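Local coordinates for protein annexin B22 (Schistosoma mansoni, PDB 4MDU) that needs calcium to bind acidic phospholipid membranes and to aggregate liposomes, and may help keep the parasite tegument intact, at residues D191-L196 against N243-Q248. Sequence-based numbering, arbitrary orientation.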
loop_
_atom_site.group_PDB
_atom_site.type_symbol
_atom_site.label_atom_id
_atom_site.label_comp_id
_atom_site.label_asym_id
_atom_site.label_seq_id
_atom_site.Cartn_x
_atom_site.Cartn_y
_atom_site.Cartn_z
ATOM N N ASP B 191 -18.415 -19.696 -0.456
ATOM C CA ASP B 191 -19.739 -20.219 -0.772
ATOM C C ASP B 191 -19.914 -20.339 -2.263
ATOM O O ASP B 191 -19.445 -19.494 -3.021
ATOM C CB ASP B 191 -20.852 -19.325 -0.236
ATOM C CG ASP B 191 -20.809 -19.171 1.264
ATOM O OD1 ASP B 191 -20.090 -19.950 1.938
ATOM O OD2 ASP B 191 -21.486 -18.250 1.762
ATOM N N ASP B 192 -20.622 -21.378 -2.674
ATOM C CA ASP B 192 -20.905 -21.620 -4.078
ATOM C C ASP B 192 -22.384 -21.434 -4.398
ATOM O O ASP B 192 -23.239 -21.448 -3.518
ATOM C CB ASP B 192 -20.487 -23.050 -4.464
ATOM C CG ASP B 192 -18.993 -23.185 -4.667
ATOM O OD1 ASP B 192 -18.422 -22.399 -5.469
ATOM O OD2 ASP B 192 -18.393 -24.079 -4.019
ATOM N N ILE B 193 -22.667 -21.262 -5.677
ATOM C CA ILE B 193 -24.017 -21.325 -6.197
ATOM C C ILE B 193 -23.947 -22.218 -7.415
ATOM O O ILE B 193 -23.137 -21.994 -8.318
ATOM C CB ILE B 193 -24.541 -19.956 -6.632
ATOM C CG1 ILE B 193 -24.609 -18.995 -5.438
ATOM C CG2 ILE B 193 -25.910 -20.105 -7.304
ATOM C CD1 ILE B 193 -24.614 -17.502 -5.843
ATOM N N PRO B 194 -24.781 -23.254 -7.442
ATOM C CA PRO B 194 -24.701 -24.196 -8.560
ATOM C C PRO B 194 -25.090 -23.532 -9.876
ATOM O O PRO B 194 -25.993 -22.687 -9.928
ATOM C CB PRO B 194 -25.688 -25.295 -8.167
ATOM C CG PRO B 194 -26.579 -24.676 -7.149
ATOM C CD PRO B 194 -25.786 -23.639 -6.438
ATOM N N ILE B 195 -24.386 -23.911 -10.932
ATOM C CA ILE B 195 -24.563 -23.300 -12.241
ATOM C C ILE B 195 -26.022 -23.089 -12.623
ATOM O O ILE B 195 -26.423 -21.995 -13.035
ATOM C CB ILE B 195 -23.876 -24.127 -13.325
ATOM C CG1 ILE B 195 -22.364 -23.867 -13.304
ATOM C CG2 ILE B 195 -24.446 -23.777 -14.678
ATOM C CD1 ILE B 195 -21.601 -24.514 -14.451
ATOM N N LEU B 196 -26.815 -24.139 -12.463
ATOM C CA LEU B 196 -28.209 -24.117 -12.887
ATOM C C LEU B 196 -28.996 -22.987 -12.241
ATOM O O LEU B 196 -29.876 -22.401 -12.864
ATOM C CB LEU B 196 -28.866 -25.465 -12.601
ATOM C CG LEU B 196 -28.481 -26.540 -13.618
ATOM C CD1 LEU B 196 -28.816 -26.042 -15.017
ATOM C CD2 LEU B 196 -27.001 -26.902 -13.514
ATOM N N ASN B 243 -15.953 -15.185 2.169
ATOM C CA ASN B 243 -16.697 -16.358 1.711
ATOM C C ASN B 243 -18.044 -16.139 1.053
ATOM O O ASN B 243 -18.448 -16.948 0.231
ATOM C CB ASN B 243 -16.845 -17.392 2.845
ATOM C CG ASN B 243 -15.514 -17.958 3.276
ATOM O OD1 ASN B 243 -14.761 -18.490 2.459
ATOM N ND2 ASN B 243 -15.191 -17.802 4.553
ATOM N N ARG B 244 -18.772 -15.086 1.423
ATOM C CA ARG B 244 -20.122 -14.952 0.876
ATOM C C ARG B 244 -20.034 -14.694 -0.614
ATOM O O ARG B 244 -19.086 -14.078 -1.069
ATOM C CB ARG B 244 -20.896 -13.825 1.560
ATOM C CG ARG B 244 -21.107 -14.037 3.042
ATOM C CD ARG B 244 -21.746 -15.422 3.356
ATOM N NE ARG B 244 -21.782 -15.620 4.802
ATOM C CZ ARG B 244 -21.306 -16.679 5.444
ATOM N NH1 ARG B 244 -20.774 -17.689 4.770
ATOM N NH2 ARG B 244 -21.384 -16.731 6.770
ATOM N N THR B 245 -21.015 -15.165 -1.374
ATOM C CA THR B 245 -21.018 -14.903 -2.793
ATOM C C THR B 245 -21.239 -13.403 -3.026
ATOM O O THR B 245 -21.728 -12.688 -2.144
ATOM C CB THR B 245 -22.123 -15.684 -3.489
ATOM O OG1 THR B 245 -23.379 -15.058 -3.211
ATOM C CG2 THR B 245 -22.135 -17.150 -3.010
ATOM N N PRO B 246 -20.884 -12.912 -4.219
ATOM C CA PRO B 246 -21.072 -11.471 -4.402
ATOM C C PRO B 246 -22.525 -11.073 -4.138
ATOM O O PRO B 246 -22.772 -10.035 -3.530
ATOM C CB PRO B 246 -20.686 -11.255 -5.872
ATOM C CG PRO B 246 -19.763 -12.406 -6.179
ATOM C CD PRO B 246 -20.356 -13.562 -5.430
ATOM N N TYR B 247 -23.469 -11.912 -4.544
ATOM C CA TYR B 247 -24.892 -11.612 -4.344
ATOM C C TYR B 247 -25.275 -11.526 -2.862
ATOM O O TYR B 247 -25.911 -10.551 -2.430
ATOM C CB TYR B 247 -25.755 -12.607 -5.121
ATOM C CG TYR B 247 -25.183 -12.852 -6.503
ATOM C CD1 TYR B 247 -25.396 -11.942 -7.531
ATOM C CD2 TYR B 247 -24.391 -13.962 -6.765
ATOM C CE1 TYR B 247 -24.847 -12.137 -8.789
ATOM C CE2 TYR B 247 -23.843 -14.169 -8.016
ATOM C CZ TYR B 247 -24.074 -13.245 -9.026
ATOM O OH TYR B 247 -23.533 -13.433 -10.273
ATOM N N GLN B 248 -24.846 -12.522 -2.084
ATOM C CA GLN B 248 -25.064 -12.537 -0.632
ATOM C C GLN B 248 -24.425 -11.337 0.078
ATOM O O GLN B 248 -25.018 -10.789 1.015
ATOM C CB GLN B 248 -24.529 -13.846 -0.029
ATOM C CG GLN B 248 -24.788 -14.010 1.468
ATOM C CD GLN B 248 -26.269 -14.109 1.801
ATOM O OE1 GLN B 248 -27.079 -14.537 0.978
ATOM N NE2 GLN B 248 -26.629 -13.685 3.003
HETATM O O HOH W 1 -22.848 -16.664 0.084
#
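Asp191 and Asn243 bring the two backbones together, with CA atoms 5.5 Å apart. Asp191 N donates to Asn243 O at 2.8 Å, where helix 236-243 ends. From there 191-196 runs as an extended linker toward helix 195-199, and 243-248 turns into helix 246-260. The contact joins the linker between helices 177-187 and 195-199 to the turn between helices 236-243 and 246-260, in what is predicted to be the third annexin repeat. It lies away from the calcium sites.

Thr245 is the N-cap of helix 246-260. Its OG1 accepts from Gln248 N at 3.1 Å in an almost straight bond. A chi1 of 75° sends OG1 back over its own helix start, to the N-H of Gln248, and turns CG2 to the linker. This methyl meets Asp191 O at 3.6 Å and also packs on Asp191 CB. Asp191 O itself accepts from Trp139 NE1.

Ile193 CD1 lies against both Thr245 CG2 and the ring of Tyr247. It approaches the ring obliquely, 3.7 Å from Tyr247 CD2. Leu198 of helix 195-199 touches both Ile193 and Tyr247, so this apolar patch extends into the helix after the linker.

The first bond of the Arg244 side chain points away from the linker, but the chain bends at chi2 and brings its end back to Asp191. The salt bridge runs from Arg244 NH1 to the syn lone pair of Asp191 OD2, at 3.1 Å. The carboxylate and guanidinium planes are 16° apart, though OD2 stands somewhat out of the guanidinium plane. Arg244 NE forms a second salt bridge with Asp218 of helix 212-224, so one guanidinium links the linker to that helix. Asp191 OD2 is gripped twice, for it also accepts from a water at 2.7 Å. The same water oxygen accepts from Thr245 N.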